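Long-range contacts in fucolectin-related protein (Streptococcus pneumoniae, PDB 2WMF), which probably hydrolyses host blood-group carbohydrate antigens, as a family 98 glycoside hydrolase of a pneumococcus: residues 242-247 with 273-278; 267-272 with 486-491; 300-305 with 514-519. All coordinates share one frame; numbering follows the deposited sequence.

Contact 1. Residues 242-247 with 273-278; sequences TDTWKW and SMIAME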
loop_
_atom_site.group_PDB
_atom_site.type_symbol
_atom_site.label_atom_id
_atom_site.label_comp_id
_atom_site.label_asym_id
_atom_site.label_seq_id
_atom_site.Cartn_x
_atom_site.Cartn_y
_atom_site.Cartn_z
ATOM N N THR A 242 4.417 -0.275 -1.652
ATOM C CA THR A 242 4.330 -1.621 -1.068
ATOM C C THR A 242 5.433 -2.445 -1.744
ATOM O O THR A 242 5.348 -2.703 -2.953
ATOM C CB THR A 242 2.942 -2.266 -1.338
ATOM O OG1 THR A 242 1.928 -1.571 -0.617
ATOM C CG2 THR A 242 2.923 -3.727 -0.937
ATOM N N ASP A 243 6.449 -2.852 -0.966
ATOM C CA ASP A 243 7.674 -3.404 -1.564
ATOM C C ASP A 243 7.874 -4.870 -1.198
ATOM O O ASP A 243 8.166 -5.185 -0.043
ATOM C CB ASP A 243 8.900 -2.569 -1.173
ATOM C CG ASP A 243 10.176 -3.019 -1.864
ATOM O OD1 ASP A 243 10.101 -3.899 -2.747
ATOM O OD2 ASP A 243 11.227 -2.418 -1.528
ATOM N N THR A 244 7.784 -5.737 -2.196
ATOM C CA THR A 244 7.919 -7.203 -1.964
ATOM C C THR A 244 9.392 -7.608 -1.703
ATOM O O THR A 244 9.647 -8.735 -1.283
ATOM C CB THR A 244 7.344 -8.032 -3.097
ATOM O OG1 THR A 244 8.052 -7.757 -4.301
ATOM C CG2 THR A 244 5.797 -7.739 -3.288
ATOM N N TRP A 245 10.330 -6.672 -1.913
ATOM C CA TRP A 245 11.713 -6.874 -1.443
ATOM C C TRP A 245 11.749 -7.094 0.077
ATOM O O TRP A 245 12.730 -7.642 0.602
ATOM C CB TRP A 245 12.630 -5.696 -1.814
ATOM C CG TRP A 245 13.220 -5.705 -3.190
ATOM C CD1 TRP A 245 12.826 -4.971 -4.272
ATOM C CD2 TRP A 245 14.376 -6.440 -3.610
ATOM N NE1 TRP A 245 13.641 -5.221 -5.340
ATOM C CE2 TRP A 245 14.627 -6.093 -4.962
ATOM C CE3 TRP A 245 15.230 -7.335 -2.980
ATOM C CZ2 TRP A 245 15.675 -6.659 -5.711
ATOM C CZ3 TRP A 245 16.296 -7.884 -3.718
ATOM C CH2 TRP A 245 16.485 -7.546 -5.077
ATOM N N LYS A 246 10.707 -6.671 0.807
ATOM C CA LYS A 246 10.656 -7.002 2.264
ATOM C C LYS A 246 10.841 -8.522 2.489
ATOM O O LYS A 246 11.426 -8.949 3.529
ATOM C CB LYS A 246 9.388 -6.487 2.937
ATOM C CG LYS A 246 8.092 -7.276 2.664
ATOM C CD LYS A 246 6.936 -6.814 3.537
ATOM C CE LYS A 246 6.563 -5.363 3.334
ATOM N NZ LYS A 246 6.139 -5.001 1.950
ATOM N N TRP A 247 10.306 -9.314 1.565
ATOM C CA TRP A 247 10.328 -10.768 1.704
ATOM C C TRP A 247 11.806 -11.253 1.713
ATOM O O TRP A 247 12.213 -12.103 2.535
ATOM C CB TRP A 247 9.483 -11.445 0.609
ATOM C CG TRP A 247 8.940 -12.798 0.952
ATOM C CD1 TRP A 247 9.404 -13.979 0.505
ATOM C CD2 TRP A 247 7.800 -13.097 1.767
ATOM N NE1 TRP A 247 8.634 -15.031 0.981
ATOM C CE2 TRP A 247 7.659 -14.507 1.798
ATOM C CE3 TRP A 247 6.867 -12.311 2.465
ATOM C CZ2 TRP A 247 6.602 -15.135 2.472
ATOM C CZ3 TRP A 247 5.843 -12.947 3.148
ATOM C CH2 TRP A 247 5.725 -14.328 3.163
ATOM N N SER A 273 -2.317 -11.905 -2.366
ATOM C CA SER A 273 -3.373 -11.294 -1.537
ATOM C C SER A 273 -2.784 -10.481 -0.386
ATOM O O SER A 273 -3.408 -9.536 0.118
ATOM C CB SER A 273 -4.297 -12.358 -0.982
ATOM O OG SER A 273 -3.523 -13.307 -0.292
ATOM N N MET A 274 -1.571 -10.819 0.039
ATOM C CA MET A 274 -0.950 -10.040 1.107
ATOM C C MET A 274 -0.534 -8.629 0.623
ATOM O O MET A 274 -0.526 -7.674 1.413
ATOM C CB MET A 274 0.244 -10.763 1.730
ATOM C CG MET A 274 0.948 -9.999 2.863
ATOM S SD MET A 274 2.271 -11.036 3.589
ATOM C CE MET A 274 3.190 -9.749 4.438
ATOM N N ILE A 275 -0.170 -8.515 -0.647
ATOM C CA ILE A 275 0.064 -7.197 -1.264
ATOM C C ILE A 275 -1.221 -6.312 -1.091
ATOM O O ILE A 275 -1.173 -5.140 -0.654
ATOM C CB ILE A 275 0.416 -7.298 -2.736
ATOM C CG1 ILE A 275 1.735 -8.048 -2.949
ATOM C CG2 ILE A 275 0.589 -5.901 -3.360
ATOM C CD1 ILE A 275 1.907 -8.526 -4.384
ATOM N N ALA A 276 -2.364 -6.928 -1.408
ATOM C CA ALA A 276 -3.679 -6.282 -1.194
ATOM C C ALA A 276 -3.968 -5.934 0.267
ATOM O O ALA A 276 -4.560 -4.864 0.563
ATOM C CB ALA A 276 -4.798 -7.107 -1.805
ATOM N N MET A 277 -3.561 -6.806 1.188
ATOM C CA MET A 277 -3.726 -6.493 2.612
ATOM C C MET A 277 -2.900 -5.250 3.042
ATOM O O MET A 277 -3.378 -4.395 3.819
ATOM C CB MET A 277 -3.386 -7.712 3.449
ATOM C CG MET A 277 -4.398 -8.856 3.215
ATOM S SD MET A 277 -3.801 -10.563 3.529
ATOM C CE MET A 277 -3.062 -10.311 5.058
ATOM N N GLU A 278 -1.669 -5.124 2.533
ATOM C CA GLU A 278 -0.886 -3.898 2.713
ATOM C C GLU A 278 -1.640 -2.651 2.143
ATOM O O GLU A 278 -1.657 -1.605 2.781
ATOM C CB GLU A 278 0.534 -4.025 2.126
ATOM C CG GLU A 278 1.366 -5.193 2.624
ATOM C CD GLU A 278 2.837 -4.985 2.385
ATOM O OE1 GLU A 278 3.317 -3.846 2.532
ATOM O OE2 GLU A 278 3.539 -5.953 1.999
HETATM O O HOH W 1 2.841 -1.172 2.021
#

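Contact 2. Residues 267-272 with 486-491; sequences YASEPE and TDKTAM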
loop_
_atom_site.group_PDB
_atom_site.type_symbol
_atom_site.label_atom_id
_atom_site.label_comp_id
_atom_site.label_asym_id
_atom_site.label_seq_id
_atom_site.Cartn_x
_atom_site.Cartn_y
_atom_site.Cartn_z
ATOM N N TYR A 267 11.740 -11.783 -3.867
ATOM C CA TYR A 267 10.869 -10.628 -4.137
ATOM C C TYR A 267 9.643 -10.998 -4.973
ATOM O O TYR A 267 8.721 -10.179 -5.153
ATOM C CB TYR A 267 11.624 -9.437 -4.728
ATOM C CG TYR A 267 12.223 -9.544 -6.114
ATOM C CD1 TYR A 267 11.469 -9.937 -7.223
ATOM C CD2 TYR A 267 13.544 -9.086 -6.353
ATOM C CE1 TYR A 267 12.043 -9.967 -8.514
ATOM C CE2 TYR A 267 14.110 -9.098 -7.644
ATOM C CZ TYR A 267 13.376 -9.540 -8.719
ATOM O OH TYR A 267 13.936 -9.494 -9.991
ATOM N N ALA A 268 9.621 -12.246 -5.477
ATOM C CA ALA A 268 8.483 -12.790 -6.210
ATOM C C ALA A 268 7.691 -13.808 -5.377
ATOM O O ALA A 268 6.892 -14.591 -5.915
ATOM C CB ALA A 268 8.968 -13.396 -7.585
ATOM N N SER A 269 7.868 -13.730 -4.047
ATOM C CA SER A 269 7.298 -14.695 -3.141
ATOM C C SER A 269 6.353 -14.159 -2.043
ATOM O O SER A 269 5.738 -14.931 -1.322
ATOM C CB SER A 269 8.403 -15.561 -2.528
ATOM O OG SER A 269 9.092 -16.303 -3.539
ATOM N N GLU A 270 6.205 -12.842 -1.924
ATOM C CA GLU A 270 5.187 -12.306 -0.996
ATOM C C GLU A 270 3.801 -12.682 -1.567
ATOM O O GLU A 270 3.521 -12.365 -2.740
ATOM C CB GLU A 270 5.288 -10.794 -0.867
ATOM C CG GLU A 270 4.194 -10.248 0.052
ATOM C CD GLU A 270 4.276 -8.791 0.451
ATOM O OE1 GLU A 270 5.345 -8.181 0.336
ATOM O OE2 GLU A 270 3.198 -8.285 0.937
ATOM N N PRO A 271 2.952 -13.355 -0.778
ATOM C CA PRO A 271 1.638 -13.755 -1.313
ATOM C C PRO A 271 0.885 -12.582 -1.970
ATOM O O PRO A 271 0.864 -11.452 -1.458
ATOM C CB PRO A 271 0.918 -14.293 -0.091
ATOM C CG PRO A 271 2.011 -14.817 0.748
ATOM C CD PRO A 271 3.138 -13.843 0.601
ATOM N N GLU A 272 0.294 -12.880 -3.118
ATOM C CA GLU A 272 -0.453 -11.864 -3.908
ATOM C C GLU A 272 -1.513 -11.145 -3.079
ATOM O O GLU A 272 -1.605 -9.914 -3.084
ATOM C CB GLU A 272 -1.092 -12.506 -5.148
ATOM C CG GLU A 272 -0.061 -12.965 -6.210
ATOM C CD GLU A 272 0.508 -14.349 -6.079
ATOM O OE1 GLU A 272 0.484 -14.957 -4.956
ATOM O OE2 GLU A 272 0.989 -14.847 -7.147
ATOM N N THR A 486 -0.580 -17.831 -5.443
ATOM C CA THR A 486 -0.048 -18.880 -6.330
ATOM C C THR A 486 1.007 -19.697 -5.564
ATOM O O THR A 486 1.686 -19.158 -4.681
ATOM C CB THR A 486 0.564 -18.283 -7.615
ATOM O OG1 THR A 486 1.714 -17.466 -7.271
ATOM C CG2 THR A 486 -0.472 -17.515 -8.405
ATOM N N ASP A 487 1.174 -20.969 -5.931
ATOM C CA ASP A 487 2.238 -21.804 -5.391
ATOM C C ASP A 487 3.580 -21.391 -6.032
ATOM O O ASP A 487 3.730 -21.415 -7.267
ATOM C CB ASP A 487 1.921 -23.272 -5.704
ATOM C CG ASP A 487 2.965 -24.235 -5.198
ATOM O OD1 ASP A 487 3.805 -23.820 -4.366
ATOM O OD2 ASP A 487 2.903 -25.412 -5.628
ATOM N N LYS A 488 4.543 -20.991 -5.188
ATOM C CA LYS A 488 5.842 -20.510 -5.657
ATOM C C LYS A 488 6.873 -21.641 -5.745
ATOM O O LYS A 488 8.051 -21.391 -6.015
ATOM C CB LYS A 488 6.391 -19.437 -4.709
ATOM C CG LYS A 488 5.406 -18.241 -4.366
ATOM C CD LYS A 488 4.957 -17.549 -5.639
ATOM C CE LYS A 488 4.066 -16.343 -5.375
ATOM N NZ LYS A 488 2.851 -16.620 -4.555
ATOM N N THR A 489 6.442 -22.875 -5.474
ATOM C CA THR A 489 7.363 -24.022 -5.451
ATOM C C THR A 489 8.127 -24.199 -6.781
ATOM O O THR A 489 9.358 -24.396 -6.761
ATOM C CB THR A 489 6.588 -25.356 -5.091
ATOM O OG1 THR A 489 5.926 -25.213 -3.821
ATOM C CG2 THR A 489 7.556 -26.526 -5.050
ATOM N N ALA A 490 7.441 -24.112 -7.925
ATOM C CA ALA A 490 8.136 -24.304 -9.207
ATOM C C ALA A 490 9.308 -23.314 -9.380
ATOM O O ALA A 490 10.413 -23.684 -9.787
ATOM C CB ALA A 490 7.181 -24.214 -10.376
ATOM N N MET A 491 9.066 -22.046 -9.042
ATOM C CA MET A 491 10.080 -21.041 -9.226
ATOM C C MET A 491 11.295 -21.364 -8.326
ATOM O O MET A 491 12.476 -21.253 -8.747
ATOM C CB MET A 491 9.497 -19.655 -8.883
ATOM C CG MET A 491 10.511 -18.525 -8.971
ATOM S SD MET A 491 9.760 -16.930 -8.589
ATOM C CE MET A 491 9.154 -17.287 -6.917
HETATM O O HOH W 2 3.598 -16.561 -1.792
#

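Contact 3. Residues 300-305 with 514-519; sequences MTNDVP and WISKNY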
loop_
_atom_site.group_PDB
_atom_site.type_symbol
_atom_site.label_atom_id
_atom_site.label_comp_id
_atom_site.label_asym_id
_atom_site.label_seq_id
_atom_site.Cartn_x
_atom_site.Cartn_y
_atom_site.Cartn_z
ATOM N N MET A 300 4.804 -6.406 -14.348
ATOM C CA MET A 300 4.871 -6.886 -15.751
ATOM C C MET A 300 6.328 -7.266 -16.079
ATOM O O MET A 300 7.256 -6.613 -15.643
ATOM C CB MET A 300 4.388 -5.750 -16.681
ATOM C CG MET A 300 4.008 -6.083 -18.041
ATOM S SD MET A 300 3.218 -4.648 -18.882
ATOM C CE MET A 300 4.548 -3.479 -18.994
ATOM N N THR A 301 6.490 -8.317 -16.883
ATOM C CA THR A 301 7.741 -8.579 -17.578
ATOM C C THR A 301 7.375 -8.939 -19.019
ATOM O O THR A 301 6.334 -9.587 -19.302
ATOM C CB THR A 301 8.610 -9.706 -16.935
ATOM O OG1 THR A 301 7.941 -10.960 -17.070
ATOM C CG2 THR A 301 8.956 -9.353 -15.395
ATOM N N ASN A 302 8.229 -8.506 -19.925
ATOM C CA ASN A 302 8.040 -8.744 -21.376
ATOM C C ASN A 302 6.632 -8.328 -21.850
ATOM O O ASN A 302 6.015 -8.960 -22.735
ATOM C CB ASN A 302 8.337 -10.210 -21.704
ATOM C CG ASN A 302 9.778 -10.557 -21.474
ATOM O OD1 ASN A 302 10.666 -9.704 -21.635
ATOM N ND2 ASN A 302 10.030 -11.794 -21.046
ATOM N N ASP A 303 6.150 -7.220 -21.266
ATOM C CA ASP A 303 4.813 -6.678 -21.513
ATOM C C ASP A 303 3.646 -7.626 -21.203
ATOM O O ASP A 303 2.514 -7.410 -21.625
ATOM C CB ASP A 303 4.730 -6.146 -22.965
ATOM C CG ASP A 303 5.355 -4.761 -23.137
ATOM O OD1 ASP A 303 5.627 -4.073 -22.135
ATOM O OD2 ASP A 303 5.554 -4.333 -24.302
ATOM N N VAL A 304 3.921 -8.641 -20.374
ATOM C CA VAL A 304 2.915 -9.567 -19.884
ATOM C C VAL A 304 2.625 -9.281 -18.403
ATOM O O VAL A 304 3.490 -9.501 -17.548
ATOM C CB VAL A 304 3.387 -11.021 -19.996
ATOM C CG1 VAL A 304 2.282 -12.005 -19.529
ATOM C CG2 VAL A 304 3.812 -11.306 -21.469
ATOM N N PRO A 305 1.462 -8.719 -18.101
ATOM C CA PRO A 305 1.148 -8.427 -16.686
ATOM C C PRO A 305 1.094 -9.685 -15.848
ATOM O O PRO A 305 0.703 -10.742 -16.333
ATOM C CB PRO A 305 -0.231 -7.725 -16.763
ATOM C CG PRO A 305 -0.328 -7.197 -18.165
ATOM C CD PRO A 305 0.419 -8.214 -19.014
ATOM N N TRP A 514 11.438 -16.185 -17.347
ATOM C CA TRP A 514 10.755 -17.346 -16.803
ATOM C C TRP A 514 9.359 -16.935 -16.307
ATOM O O TRP A 514 8.353 -17.643 -16.519
ATOM C CB TRP A 514 11.598 -17.966 -15.668
ATOM C CG TRP A 514 11.005 -19.229 -15.152
ATOM C CD1 TRP A 514 11.252 -20.493 -15.632
ATOM C CD2 TRP A 514 10.036 -19.370 -14.117
ATOM N NE1 TRP A 514 10.508 -21.413 -14.959
ATOM C CE2 TRP A 514 9.748 -20.770 -14.012
ATOM C CE3 TRP A 514 9.384 -18.474 -13.246
ATOM C CZ2 TRP A 514 8.839 -21.272 -13.109
ATOM C CZ3 TRP A 514 8.458 -18.989 -12.355
ATOM C CH2 TRP A 514 8.194 -20.378 -12.289
ATOM N N ILE A 515 9.297 -15.815 -15.599
ATOM C CA ILE A 515 8.014 -15.310 -15.086
ATOM C C ILE A 515 7.026 -15.138 -16.226
ATOM O O ILE A 515 5.861 -15.528 -16.113
ATOM C CB ILE A 515 8.223 -13.973 -14.268
ATOM C CG1 ILE A 515 8.783 -14.316 -12.870
ATOM C CG2 ILE A 515 6.902 -13.170 -14.150
ATOM C CD1 ILE A 515 9.283 -13.048 -12.042
ATOM N N SER A 516 7.462 -14.530 -17.310
ATOM C CA SER A 516 6.537 -14.234 -18.420
ATOM C C SER A 516 5.986 -15.471 -19.127
ATOM O O SER A 516 4.956 -15.386 -19.802
ATOM C CB SER A 516 7.182 -13.304 -19.461
ATOM O OG SER A 516 8.170 -13.977 -20.243
ATOM N N LYS A 517 6.677 -16.611 -18.976
ATOM C CA LYS A 517 6.274 -17.847 -19.624
ATOM C C LYS A 517 5.740 -18.927 -18.702
ATOM O O LYS A 517 5.183 -19.954 -19.175
ATOM C CB LYS A 517 7.453 -18.394 -20.403
ATOM C CG LYS A 517 8.009 -17.457 -21.461
ATOM C CD LYS A 517 7.088 -17.421 -22.674
ATOM C CE LYS A 517 7.652 -16.557 -23.802
ATOM N NZ LYS A 517 8.078 -15.175 -23.330
ATOM N N ASN A 518 5.899 -18.747 -17.391
ATOM C CA ASN A 518 5.471 -19.771 -16.426
ATOM C C ASN A 518 4.458 -19.104 -15.500
ATOM O O ASN A 518 3.249 -19.195 -15.742
ATOM C CB ASN A 518 6.659 -20.335 -15.665
ATOM C CG ASN A 518 7.577 -21.154 -16.553
ATOM O OD1 ASN A 518 7.493 -22.389 -16.526
ATOM N ND2 ASN A 518 8.423 -20.494 -17.333
ATOM N N TYR A 519 4.945 -18.442 -14.465
ATOM C CA TYR A 519 4.059 -17.776 -13.503
ATOM C C TYR A 519 2.914 -16.991 -14.142
ATOM O O TYR A 519 1.741 -17.175 -13.769
ATOM C CB TYR A 519 4.915 -16.906 -12.573
ATOM C CG TYR A 519 4.136 -15.956 -11.677
ATOM C CD1 TYR A 519 3.134 -16.434 -10.856
ATOM C CD2 TYR A 519 4.512 -14.635 -11.541
ATOM C CE1 TYR A 519 2.419 -15.588 -9.986
ATOM C CE2 TYR A 519 3.807 -13.786 -10.685
ATOM C CZ TYR A 519 2.753 -14.252 -9.913
ATOM O OH TYR A 519 2.050 -13.411 -9.053
#

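Contact 1. Residues 242-247 with 273-278
Thr242 and Glu278 are the nearest pair across the two backbones, with their CA atoms 6.8 Å apart. Residues 242-247 leave strand 237-243 and turn into helix 245-249. Residues 273-278 are part of helix 272-283. The main link is a buried salt bridge between Lys246 NZ and Glu278 OE2, 2.8 Å long, made on the syn lone pair of OE2. A weaker bond joins the same nitrogen to OE1. The lysine chain bends twice near its end (chi3 61°, chi4 60°). This folds Lys246 NZ back onto Asp243 O, also at 2.8 Å, where it comes from the face of the carbonyl opposite to Lys246 N. Asn213 OD1 is a further partner of NZ, and Asn213 ND2 bonds Glu278 OE1. A water bridges Thr242 OG1 and Glu278 OE1. Beside the salt bridge the contact is apolar: Thr242 CG2 lies 4.0 Å from Ile275 CG2, and Thr244 CG2 touches Ile275 CG1. Met274 SD meets Trp247 CZ3 at 4.1 Å, an oblique Met-aromatic contact. The arrangement belongs to a beta-alpha-beta crossover of an eight-stranded parallel (beta/alpha)8 barrel: strand 237-243, helix 272-283, then strand 289-293. It sits at the C-terminal end of strand 237-243, the end where active sites of such barrels lie.

Contact 2. Residues 267-272 with 486-491
Glu272 reaches over to Thr486 and holds it with both carboxylate oxygens. Glu272 OE2 receives Thr486 OG1 at 2.7 Å on its syn lone pair. Glu272 OE1 receives Thr486 N at 3.1 Å, from above the carboxylate plane. Lys488 NZ approaches Glu272 OE1 from the other face and forms a salt bridge of 2.9 Å. These bonds fix the rotation of the carboxylate, which a bend at chi2 (88°) turns toward Thr486. Bends at chi2 and chi4 curl the Lys488 chain back, which brings NZ to Thr486 O and OG1. A water links this nitrogen to Ser269 O. The buried ammonium is therefore gripped from several sides. Next to it, Lys488 CE lies 3.4 Å from Ala268 O. Met491 completes the contact with its sulfur and methyl. Met491 SD lies 3.8 Å from Ala268 CB, and Met491 CE reaches Ser269 OG at 3.5 Å. That hydroxyl has its polar partners in Arg265 O and Trp492 NE1. Pro271 is the N-cap of helix 272-283, and Asp487 caps helix 489-493 through Thr489 N. The contact thus ties two helix starts together. Tyr297 of helix 295-298 packs against Ala268, Glu272 and Lys488, and Tyr519, beyond helix 506-517, bonds Glu272 OE2.

Contact 3. Residues 300-305 with 514-519
Ile515 is the first residue of 514-519 to touch the other segment: Ile515 CG2 lies 3.8 Å from Thr301 OG1. That threonine hydroxyl bonds to Ala512 O, one turn earlier in helix 506-517. Ser516 comes next and is the main point of contact. Ser516 CA and Thr301 CA, 5.8 Å apart, are the nearest pair of CA atoms. Ser516 CB presses against Thr301 OG1 at 3.4 Å. Ser516 OG accepts Asn302 ND2 at 3.0 Å in a fairly straight bond (161°) that lies in the amide plane of the asparagine. With chi1 at 73° the hydroxyl is folded back over its own helix, where it also bonds Asn513 O. Asn302 ND2 has a second partner in Asn513 OD1. The Asn302 amide nitrogen thus bonds two side chains near the C-terminal end of the helix. Val304 adds a loose van der Waals touch, Val304 CG1 lying 4.3 Å from Ser516 O. Lys517 NZ makes a weak bond to Ser516 OG. Asn518 leaves the helical conformation, and Asn518 ND2 bonds back to Trp514 O at 3.0 Å, on a lone pair. Tyr519 follows, with its ring edge against Ile515 CG2. Residues 300-305 form a two-stranded beta hairpin with a type I' turn from Thr301 to Val304. It follows helix 295-298 and leads into helix 307-322. The hairpin packs against the C-terminal end of helix 506-517, while Tyr519 rests on Pro307 and Ala308 of helix 307-322.

Contact 2 lies between the other two, with its centre 12 Å from that of contact 1 and 13 Å from that of contact 3. Contacts 1 and 3 do not touch; their nearest atoms are about 7 Å apart. Contact 1 joins contact 2 through a probable hydrogen bond, Thr244 OG1 to Tyr267 O at 2.7 Å. Glu278 OE2 and Glu270 OE2 also come close there, at 2.6 Å. Contacts 2 and 3 meet through a probable hydrogen bond, Tyr519 OH to Glu272 OE2 at 2.6 Å, and where Trp514 CH2 packs 3.7 Å from Met491 CA. Contact 1 lies within the barrel domain, between a strand end and a surrounding helix. Contacts 2 and 3 attach helices 489-493 and 506-517 to loops near the C-terminal strand ends.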